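Local atomic coordinates of endosialidase (Enterobacteria phage phi92, PDB entry 4HIZ), a protein that hydrolyses polysialic acid from within the chain, probably cleaving alpha-2,8 and alpha-2,9 linkages, as a trimeric phage endosialidase with a beta-propeller catalytic domain. Residues T90-N95 against C478-W483; D94-A99 against W116-D121. All blocks are in the same frame, centred on the assembly; numbering follows the deposited sequence.

Contact 1: residues T90-N95 against C478-W483; sequences TFVYDN and CVKDGW. With NA (sodium ion), chain B; EDO (1,2-ethanediol), chain R; EDO (1,2-ethanediol), chain L.
T90 and V92 meet C478 and K480 where two blades of the catalytic beta-propeller lie next to each other: strand 91-93 belongs to one sheet, strand 473-480 is the outermost strand of another. The strand segments run roughly parallel, at 30°, but their axes stay 6.2 Å apart and no hydrogen bond joins them directly, so side chains do the work. T90, V92, C478 and the start of K480 make the close-packed side. There T90 OG1 lies 3.4 Å from C478 CB, while its hydrogen bond goes to S476. The C478 thiol stands between its own backbone N and carbonyl carbon (chi1 60°), a rotation that turns SG inward to lie 3.9 Å from V92 CG2. That same methyl also presses on the backbone, 3.3 Å from V479 O. The other branch, CG1, rests against the start of the K480 chain, which crosses the valine at about a right angle.

Small molecules and water mediate the looser side. One 1,2-ethanediol, probably from the crystallisation liquor, spans the two backbones at V92 and V479, taking hydrogen bonds from both amides; a second, at the N95 and D481 end, accepts from N95 N and gives a weak bond to D481. K480 runs extended past V92, bringing CE to 3.3 Å from N95 O, and bends only at its last torsion (chi4 -66°). Around its ammonium stand the carboxylates of D481 and D122, both salt-bridged to it, Y433 of the second subunit and a water that may also link it to N95 OD1. At the T90 end a sodium ion, shared with V477, is bound by T90 O at 2.7 Å.

Contact 2: residues D94-A99 against W116-D121; sequences DNVIYA and WVKSGD. With EDO (1,2-ethanediol), chain R.
I97 and A99 pair with S119 and V117 through four backbone hydrogen bonds. I97 N donates to S119 O, and I97 O accepts from S119 N at 2.9 Å; A99 and V117 repeat the exchange. Two CA-H...O contacts, from K118 CA to I97 O and from W116 CA to A99 O, add to the seam.

These are the facing strands of an antiparallel beta-hairpin, 96-104 with 113-119, within a propeller blade. Y98 and K118 form a non-hydrogen-bonded pair, and the Y98 and W116 rings pack together on the face that carries K118. The Y98 ring turns an edge to the W116 face in a T-shaped stack, with planes at 65° and centroids 4.8 Å apart. K118 runs beside Y98 in the same direction: with its CG anti to the carbonyl carbon (chi1 -50°), the aliphatic chain comes alongside the ring and brings CD to 3.5 Å from Y98 CE2. On the other face A99 CB packs on V117 CG2.

Among polar links, one water bridges Y98 OH and K118 NZ, while the ammonium forms a salt bridge to D511 of the second subunit. Another water donates to both N95 O and S119 O. S119 OG, which also hydrogen-bonds T125 O, accepts from D121 N at 3.2 Å, an ST turn.

How the contacts relate
The centres of contacts 1 and 2 lie about 8 Å apart, and both start from the same part of the chain: strand 91-93 turns through the shared D94 and N95 into strand 96-104, and strand 113-119 follows. Strand 473-480 comes some 380 residues after the first of these. Strand 96-104 lies between 91-93 and 113-119 in one antiparallel sheet, with a probable hydrogen bond from Y98 N to F91 O. Contact 2 therefore builds a blade from within, and contact 1 sets it beside the blade of 473-480, 483-490, 516-523 and the early strand 71-75, consistent with a propeller ring closed by strands from both ends of the domain. I97 also packs on C478, and both contacts touch the second subunit.

Contact 1: residues T90-N95 against C478-W483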
ATOM      1  N   THR A  90      -7.907 -25.223  -0.181  1.00 10.07           N
ATOM      2  CA  THR A  90      -7.566 -24.617   1.124  1.00 10.29           C
ATOM      3  C   THR A  90      -7.144 -25.628   2.186  1.00 11.04           C
ATOM      4  O   THR A  90      -7.546 -26.794   2.141  1.00 12.48           O
ATOM      5  CB  THR A  90      -8.709 -23.741   1.691  1.00 11.33           C
ATOM      6  OG1 THR A  90      -9.844 -24.549   2.008  1.00 11.90           O
ATOM      7  CG2 THR A  90      -9.074 -22.606   0.719  1.00 11.62           C
ATOM      8  N   PHE A  91      -6.340 -25.176   3.148  1.00 10.51           N
ATOM      9  CA  PHE A  91      -5.945 -26.029   4.261  1.00  9.90           C
ATOM     10  C   PHE A  91      -5.392 -25.174   5.385  1.00  9.88           C
ATOM     11  O   PHE A  91      -5.077 -23.990   5.189  1.00 10.73           O
ATOM     12  CB  PHE A  91      -4.919 -27.106   3.772  1.00 10.34           C
ATOM     13  CG  PHE A  91      -3.614 -26.531   3.276  1.00 10.60           C
ATOM     14  CD1 PHE A  91      -2.562 -26.244   4.168  1.00 11.35           C
ATOM     15  CD2 PHE A  91      -3.435 -26.237   1.928  1.00 11.60           C
ATOM     16  CE1 PHE A  91      -1.360 -25.703   3.685  1.00 12.43           C
ATOM     17  CE2 PHE A  91      -2.226 -25.700   1.434  1.00 12.22           C
ATOM     18  CZ  PHE A  91      -1.179 -25.423   2.320  1.00 12.49           C
ATOM     19  N   VAL A  92      -5.345 -25.761   6.576  1.00 10.08           N
ATOM     20  CA  VAL A  92      -4.763 -25.121   7.761  1.00 10.45           C
ATOM     21  C   VAL A  92      -3.596 -25.994   8.219  1.00 11.20           C
ATOM     22  O   VAL A  92      -3.718 -27.243   8.319  1.00 12.91           O
ATOM     23  CB  VAL A  92      -5.824 -24.971   8.863  1.00 11.03           C
ATOM     24  CG1 VAL A  92      -5.226 -24.310  10.131  1.00 12.27           C
ATOM     25  CG2 VAL A  92      -7.044 -24.144   8.328  1.00 10.95           C
ATOM     26  N   TYR A  93      -2.455 -25.366   8.435  1.00 11.12           N
ATOM     27  CA  TYR A  93      -1.272 -26.111   8.898  1.00 11.89           C
ATOM     28  C   TYR A  93      -0.504 -25.263   9.900  1.00 11.77           C
ATOM     29  O   TYR A  93      -0.184 -24.093   9.602  1.00 10.67           O
ATOM     30  CB  TYR A  93      -0.364 -26.489   7.719  1.00 11.91           C
ATOM     31  CG  TYR A  93       0.796 -27.385   8.133  1.00 11.63           C
ATOM     32  CD1 TYR A  93       0.615 -28.777   8.281  1.00 12.37           C
ATOM     33  CD2 TYR A  93       2.075 -26.843   8.326  1.00 11.51           C
ATOM     34  CE1 TYR A  93       1.700 -29.565   8.669  1.00 12.79           C
ATOM     35  CE2 TYR A  93       3.168 -27.626   8.712  1.00 11.09           C
ATOM     36  CZ  TYR A  93       2.973 -28.975   8.879  1.00 12.60           C
ATOM     37  OH  TYR A  93       4.061 -29.774   9.213  1.00 14.13           O
ATOM     38  N   ASP A  94      -0.185 -25.858  11.054  1.00 11.69           N
ATOM     39  CA  ASP A  94       0.570 -25.169  12.111  1.00 12.53           C
ATOM     40  C   ASP A  94       0.041 -23.768  12.357  1.00 11.78           C
ATOM     41  O   ASP A  94       0.813 -22.804  12.365  1.00 12.42           O
ATOM     42  CB  ASP A  94       2.059 -25.155  11.712  1.00 14.40           C
ATOM     43  CG  ASP A  94       2.974 -24.793  12.841  1.00 16.83           C
ATOM     44  OD1 ASP A  94       2.616 -25.037  14.022  1.00 17.47           O
ATOM     45  OD2 ASP A  94       4.088 -24.306  12.532  1.00 18.12           O
ATOM     46  N   ASN A  95      -1.265 -23.681  12.603  1.00 10.72           N
ATOM     47  CA  ASN A  95      -1.941 -22.418  13.002  1.00 10.36           C
ATOM     48  C   ASN A  95      -2.125 -21.389  11.904  1.00 11.13           C
ATOM     49  O   ASN A  95      -2.664 -20.317  12.178  1.00 12.56           O
ATOM     50  CB  ASN A  95      -1.251 -21.745  14.197  1.00 11.14           C
ATOM     51  CG  ASN A  95      -1.117 -22.688  15.386  1.00 12.84           C
ATOM     52  OD1 ASN A  95      -2.068 -23.409  15.723  1.00 14.98           O
ATOM     53  ND2 ASN A  95       0.072 -22.715  16.005  1.00 12.91           N
ATOM     54  N   CYS A 478     -12.249 -24.825   4.753  1.00  9.48           N
ATOM     55  CA  CYS A 478     -11.322 -25.435   5.707  1.00 10.50           C
ATOM     56  C   CYS A 478     -11.704 -25.004   7.124  1.00 11.23           C
ATOM     57  O   CYS A 478     -12.596 -24.165   7.314  1.00 11.87           O
ATOM     58  CB  CYS A 478      -9.862 -25.035   5.395  1.00 12.29           C
ATOM     59  SG  CYS A 478      -9.585 -23.229   5.483  1.00 13.79           S
ATOM     60  N   VAL A 479     -11.044 -25.591   8.130  1.00 11.10           N
ATOM     61  CA  VAL A 479     -11.431 -25.328   9.513  1.00 11.13           C
ATOM     62  C   VAL A 479     -10.202 -25.121  10.349  1.00 10.76           C
ATOM     63  O   VAL A 479      -9.201 -25.847  10.197  1.00 13.45           O
ATOM     64  CB  VAL A 479     -12.230 -26.557  10.079  1.00 12.41           C
ATOM     65  CG1 VAL A 479     -12.436 -26.479  11.607  1.00 14.26           C
ATOM     66  CG2 VAL A 479     -13.593 -26.648   9.383  1.00 12.55           C
ATOM     67  N   LYS A 480     -10.271 -24.158  11.264  1.00 10.39           N
ATOM     68  CA  LYS A 480      -9.221 -24.012  12.285  1.00 10.81           C
ATOM     69  C   LYS A 480      -9.876 -23.830  13.632  1.00 12.38           C
ATOM     70  O   LYS A 480     -10.553 -22.855  13.863  1.00 12.87           O
ATOM     71  CB  LYS A 480      -8.274 -22.844  11.993  1.00 11.69           C
ATOM     72  CG  LYS A 480      -7.188 -22.686  13.108  1.00 12.42           C
ATOM     73  CD  LYS A 480      -6.249 -21.511  12.867  1.00 14.79           C
ATOM     74  CE  LYS A 480      -5.250 -21.346  14.035  1.00 16.25           C
ATOM     75  NZ  LYS A 480      -5.948 -20.955  15.271  1.00 17.54           N
ATOM     76  N   ASP A 481      -9.695 -24.809  14.518  1.00 14.55           N
ATOM     77  CA  ASP A 481     -10.273 -24.749  15.860  1.00 15.91           C
ATOM     78  C   ASP A 481     -11.776 -24.469  15.798  1.00 15.37           C
ATOM     79  O   ASP A 481     -12.523 -25.190  15.114  1.00 16.53           O
ATOM     80  CB  ASP A 481      -9.495 -23.728  16.743  1.00 19.00           C
ATOM     81  CG  ASP A 481      -8.006 -24.108  16.885  1.00 24.29           C
ATOM     82  OD1 ASP A 481      -7.725 -25.250  17.313  1.00 26.86           O
ATOM     83  OD2 ASP A 481      -7.109 -23.295  16.534  1.00 26.74           O
ATOM     84  N   GLY A 482     -12.197 -23.382  16.426  1.00 14.60           N
ATOM     85  CA  GLY A 482     -13.614 -23.048  16.492  1.00 13.56           C
ATOM     86  C   GLY A 482     -14.192 -22.234  15.358  1.00 12.72           C
ATOM     87  O   GLY A 482     -15.316 -21.754  15.476  1.00 12.95           O
ATOM     88  N   TRP A 483     -13.447 -22.105  14.264  1.00 11.71           N
ATOM     89  CA  TRP A 483     -13.921 -21.358  13.116  1.00 10.66           C
ATOM     90  C   TRP A 483     -13.851 -22.198  11.844  1.00 10.61           C
ATOM     91  O   TRP A 483     -12.882 -22.934  11.605  1.00 11.88           O
ATOM     92  CB  TRP A 483     -13.018 -20.134  12.884  1.00 11.57           C
ATOM     93  CG  TRP A 483     -13.059 -19.026  13.882  1.00 13.10           C
ATOM     94  CD1 TRP A 483     -12.028 -18.616  14.694  1.00 14.54           C
ATOM     95  CD2 TRP A 483     -14.153 -18.139  14.124  1.00 12.52           C
ATOM     96  NE1 TRP A 483     -12.426 -17.505  15.420  1.00 14.66           N
ATOM     97  CE2 TRP A 483     -13.737 -17.214  15.107  1.00 13.78           C
ATOM     98  CE3 TRP A 483     -15.466 -18.064  13.625  1.00 12.66           C
ATOM     99  CZ2 TRP A 483     -14.581 -16.190  15.577  1.00 13.80           C
ATOM    100  CZ3 TRP A 483     -16.317 -17.046  14.096  1.00 12.99           C
ATOM    101  CH2 TRP A 483     -15.864 -16.124  15.068  1.00 13.04           C
TER
HETATM  102 NA    NA B 826      -9.848 -27.943   2.937  1.00 44.46          NA
HETATM  103  C1  EDO R 812      -4.263 -25.916  13.523  1.00 37.07           C
HETATM  104  O1  EDO R 812      -2.924 -25.898  13.033  1.00 30.82           O
HETATM  105  C2  EDO R 812      -4.503 -24.836  14.563  1.00 41.47           C
HETATM  106  O2  EDO R 812      -5.485 -25.319  15.480  1.00 46.13           O
HETATM  107  C1  EDO L 806      -7.331 -28.343   7.949  1.00 29.27           C
HETATM  108  O1  EDO L 806      -6.804 -28.304   6.626  1.00 21.85           O
HETATM  109  C2  EDO L 806      -8.810 -28.733   8.001  1.00 31.02           C
HETATM  110  O2  EDO L 806      -9.552 -27.895   7.136  1.00 26.18           O
HETATM  111  O   HOH W   1      -3.986 -21.933  17.192  1.00 25.09           O
HETATM  112  O   HOH W   2      -8.960 -30.247   4.354  1.00 47.01           O

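Contact 2: residues D94-A99 against W116-D121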
ATOM      1  N   ASP A  94      -0.185 -25.858  11.054  1.00 11.69           N
ATOM      2  CA  ASP A  94       0.570 -25.169  12.111  1.00 12.53           C
ATOM      3  C   ASP A  94       0.041 -23.768  12.357  1.00 11.78           C
ATOM      4  O   ASP A  94       0.813 -22.804  12.365  1.00 12.42           O
ATOM      5  CB  ASP A  94       2.059 -25.155  11.712  1.00 14.40           C
ATOM      6  CG  ASP A  94       2.974 -24.793  12.841  1.00 16.83           C
ATOM      7  OD1 ASP A  94       2.616 -25.037  14.022  1.00 17.47           O
ATOM      8  OD2 ASP A  94       4.088 -24.306  12.532  1.00 18.12           O
ATOM      9  N   ASN A  95      -1.265 -23.681  12.603  1.00 10.72           N
ATOM     10  CA  ASN A  95      -1.941 -22.418  13.002  1.00 10.36           C
ATOM     11  C   ASN A  95      -2.125 -21.389  11.904  1.00 11.13           C
ATOM     12  O   ASN A  95      -2.664 -20.317  12.178  1.00 12.56           O
ATOM     13  CB  ASN A  95      -1.251 -21.745  14.197  1.00 11.14           C
ATOM     14  CG  ASN A  95      -1.117 -22.688  15.386  1.00 12.84           C
ATOM     15  OD1 ASN A  95      -2.068 -23.409  15.723  1.00 14.98           O
ATOM     16  ND2 ASN A  95       0.072 -22.715  16.005  1.00 12.91           N
ATOM     17  N   VAL A  96      -1.664 -21.684  10.705  1.00  9.92           N
ATOM     18  CA  VAL A  96      -1.762 -20.715   9.591  1.00  9.96           C
ATOM     19  C   VAL A  96      -2.815 -21.198   8.620  1.00 10.78           C
ATOM     20  O   VAL A  96      -2.856 -22.388   8.297  1.00 11.06           O
ATOM     21  CB  VAL A  96      -0.400 -20.570   8.877  1.00 10.54           C
ATOM     22  CG1 VAL A  96      -0.496 -19.679   7.641  1.00 10.66           C
ATOM     23  CG2 VAL A  96       0.641 -20.014   9.870  1.00 10.97           C
ATOM     24  N   ILE A  97      -3.680 -20.293   8.152  1.00  9.65           N
ATOM     25  CA  ILE A  97      -4.688 -20.659   7.149  1.00 10.61           C
ATOM     26  C   ILE A  97      -4.142 -20.337   5.758  1.00 10.68           C
ATOM     27  O   ILE A  97      -3.714 -19.211   5.496  1.00 11.00           O
ATOM     28  CB  ILE A  97      -5.999 -19.873   7.381  1.00 10.95           C
ATOM     29  CG1 ILE A  97      -6.497 -20.080   8.817  1.00 12.39           C
ATOM     30  CG2 ILE A  97      -7.096 -20.303   6.351  1.00 10.67           C
ATOM     31  CD1 ILE A  97      -7.453 -18.961   9.282  1.00 14.10           C
ATOM     32  N   TYR A  98      -4.158 -21.336   4.866  1.00 10.10           N
ATOM     33  CA  TYR A  98      -3.676 -21.169   3.500  1.00 10.45           C
ATOM     34  C   TYR A  98      -4.833 -21.181   2.519  1.00 10.60           C
ATOM     35  O   TYR A  98      -5.690 -22.084   2.544  1.00 10.99           O
ATOM     36  CB  TYR A  98      -2.731 -22.318   3.108  1.00  9.87           C
ATOM     37  CG  TYR A  98      -1.419 -22.320   3.895  1.00 10.27           C
ATOM     38  CD1 TYR A  98      -1.353 -22.811   5.212  1.00 10.53           C
ATOM     39  CD2 TYR A  98      -0.246 -21.874   3.298  1.00 12.12           C
ATOM     40  CE1 TYR A  98      -0.152 -22.835   5.895  1.00 12.20           C
ATOM     41  CE2 TYR A  98       0.966 -21.871   3.988  1.00 13.32           C
ATOM     42  CZ  TYR A  98       1.002 -22.368   5.276  1.00 13.67           C
ATOM     43  OH  TYR A  98       2.201 -22.364   5.936  1.00 14.12           O
ATOM     44  N   ALA A  99      -4.858 -20.169   1.660  1.00 10.42           N
ATOM     45  CA  ALA A  99      -5.867 -20.075   0.601  1.00  9.41           C
ATOM     46  C   ALA A  99      -5.157 -20.031  -0.766  1.00 10.75           C
ATOM     47  O   ALA A  99      -4.845 -18.942  -1.317  1.00  9.89           O
ATOM     48  CB  ALA A  99      -6.745 -18.776   0.793  1.00 10.11           C
ATOM     49  N   TRP A 116      -0.787 -18.487  -3.426  1.00 10.16           N
ATOM     50  CA  TRP A 116      -1.661 -18.503  -2.256  1.00 10.56           C
ATOM     51  C   TRP A 116      -1.569 -17.184  -1.525  1.00  9.95           C
ATOM     52  O   TRP A 116      -0.630 -16.403  -1.738  1.00 10.84           O
ATOM     53  CB  TRP A 116      -1.368 -19.671  -1.291  1.00 11.12           C
ATOM     54  CG  TRP A 116       0.046 -19.758  -0.668  1.00 11.43           C
ATOM     55  CD1 TRP A 116       0.888 -18.724  -0.293  1.00 12.66           C
ATOM     56  CD2 TRP A 116       0.716 -20.971  -0.311  1.00 12.30           C
ATOM     57  NE1 TRP A 116       2.049 -19.233   0.272  1.00 13.29           N
ATOM     58  CE2 TRP A 116       1.978 -20.615   0.238  1.00 13.03           C
ATOM     59  CE3 TRP A 116       0.381 -22.328  -0.444  1.00 13.41           C
ATOM     60  CZ2 TRP A 116       2.887 -21.575   0.685  1.00 15.33           C
ATOM     61  CZ3 TRP A 116       1.292 -23.287   0.002  1.00 14.45           C
ATOM     62  CH2 TRP A 116       2.528 -22.903   0.546  1.00 15.58           C
ATOM     63  N   VAL A 117      -2.590 -16.934  -0.722  1.00  9.18           N
ATOM     64  CA  VAL A 117      -2.465 -15.953   0.373  1.00  9.25           C
ATOM     65  C   VAL A 117      -2.712 -16.696   1.677  1.00 10.57           C
ATOM     66  O   VAL A 117      -3.306 -17.803   1.687  1.00 11.27           O
ATOM     67  CB  VAL A 117      -3.447 -14.724   0.255  1.00 10.15           C
ATOM     68  CG1 VAL A 117      -3.083 -13.856  -0.981  1.00 10.71           C
ATOM     69  CG2 VAL A 117      -4.922 -15.207   0.196  1.00 10.08           C
ATOM     70  N   LYS A 118      -2.250 -16.121   2.785  1.00 11.07           N
ATOM     71  CA  LYS A 118      -2.263 -16.838   4.065  1.00 11.71           C
ATOM     72  C   LYS A 118      -2.744 -15.907   5.153  1.00 10.71           C
ATOM     73  O   LYS A 118      -2.566 -14.681   5.037  1.00 11.17           O
ATOM     74  CB  LYS A 118      -0.834 -17.269   4.448  1.00 13.36           C
ATOM     75  CG  LYS A 118      -0.066 -17.993   3.333  1.00 15.37           C
ATOM     76  CD  LYS A 118       1.335 -18.431   3.839  1.00 17.24           C
ATOM     77  CE  LYS A 118       2.209 -17.220   4.198  1.00 17.86           C
ATOM     78  NZ  LYS A 118       3.688 -17.600   4.318  1.00 17.44           N
ATOM     79  N   SER A 119      -3.319 -16.469   6.216  1.00  9.50           N
ATOM     80  CA  SER A 119      -3.659 -15.664   7.402  1.00 10.51           C
ATOM     81  C   SER A 119      -3.011 -16.241   8.622  1.00 10.44           C
ATOM     82  O   SER A 119      -3.207 -17.424   8.931  1.00  9.86           O
ATOM     83  CB  SER A 119      -5.174 -15.608   7.645  1.00 10.78           C
ATOM     84  OG  SER A 119      -5.404 -14.800   8.824  1.00 11.13           O
ATOM     85  N   GLY A 120      -2.289 -15.386   9.335  1.00  9.93           N
ATOM     86  CA  GLY A 120      -1.722 -15.721  10.635  1.00 11.72           C
ATOM     87  C   GLY A 120      -2.529 -15.238  11.828  1.00 11.55           C
ATOM     88  O   GLY A 120      -2.042 -15.303  12.961  1.00 11.16           O
ATOM     89  N   ASP A 121      -3.753 -14.758  11.602  1.00 11.16           N
ATOM     90  CA  ASP A 121      -4.576 -14.254  12.710  1.00 11.10           C
ATOM     91  C   ASP A 121      -6.035 -14.742  12.631  1.00 11.54           C
ATOM     92  O   ASP A 121      -6.980 -13.964  12.859  1.00 11.59           O
ATOM     93  CB  ASP A 121      -4.505 -12.713  12.772  1.00 11.65           C
ATOM     94  CG  ASP A 121      -4.817 -12.062  11.449  1.00 12.58           C
ATOM     95  OD1 ASP A 121      -5.508 -12.697  10.597  1.00 12.40           O
ATOM     96  OD2 ASP A 121      -4.425 -10.859  11.289  1.00 14.73           O
TER
HETATM   97  C1  EDO R 812      -4.263 -25.916  13.523  1.00 37.07           C
HETATM   98  O1  EDO R 812      -2.924 -25.898  13.033  1.00 30.82           O
HETATM   99  C2  EDO R 812      -4.503 -24.836  14.563  1.00 41.47           C
HETATM  100  O2  EDO R 812      -5.485 -25.319  15.480  1.00 46.13           O
HETATM  101  O   HOH W   3      -4.249 -18.106  11.494  1.00 13.28           O
HETATM  102  O   HOH W   4       3.854 -20.067   5.781  1.00 23.42           O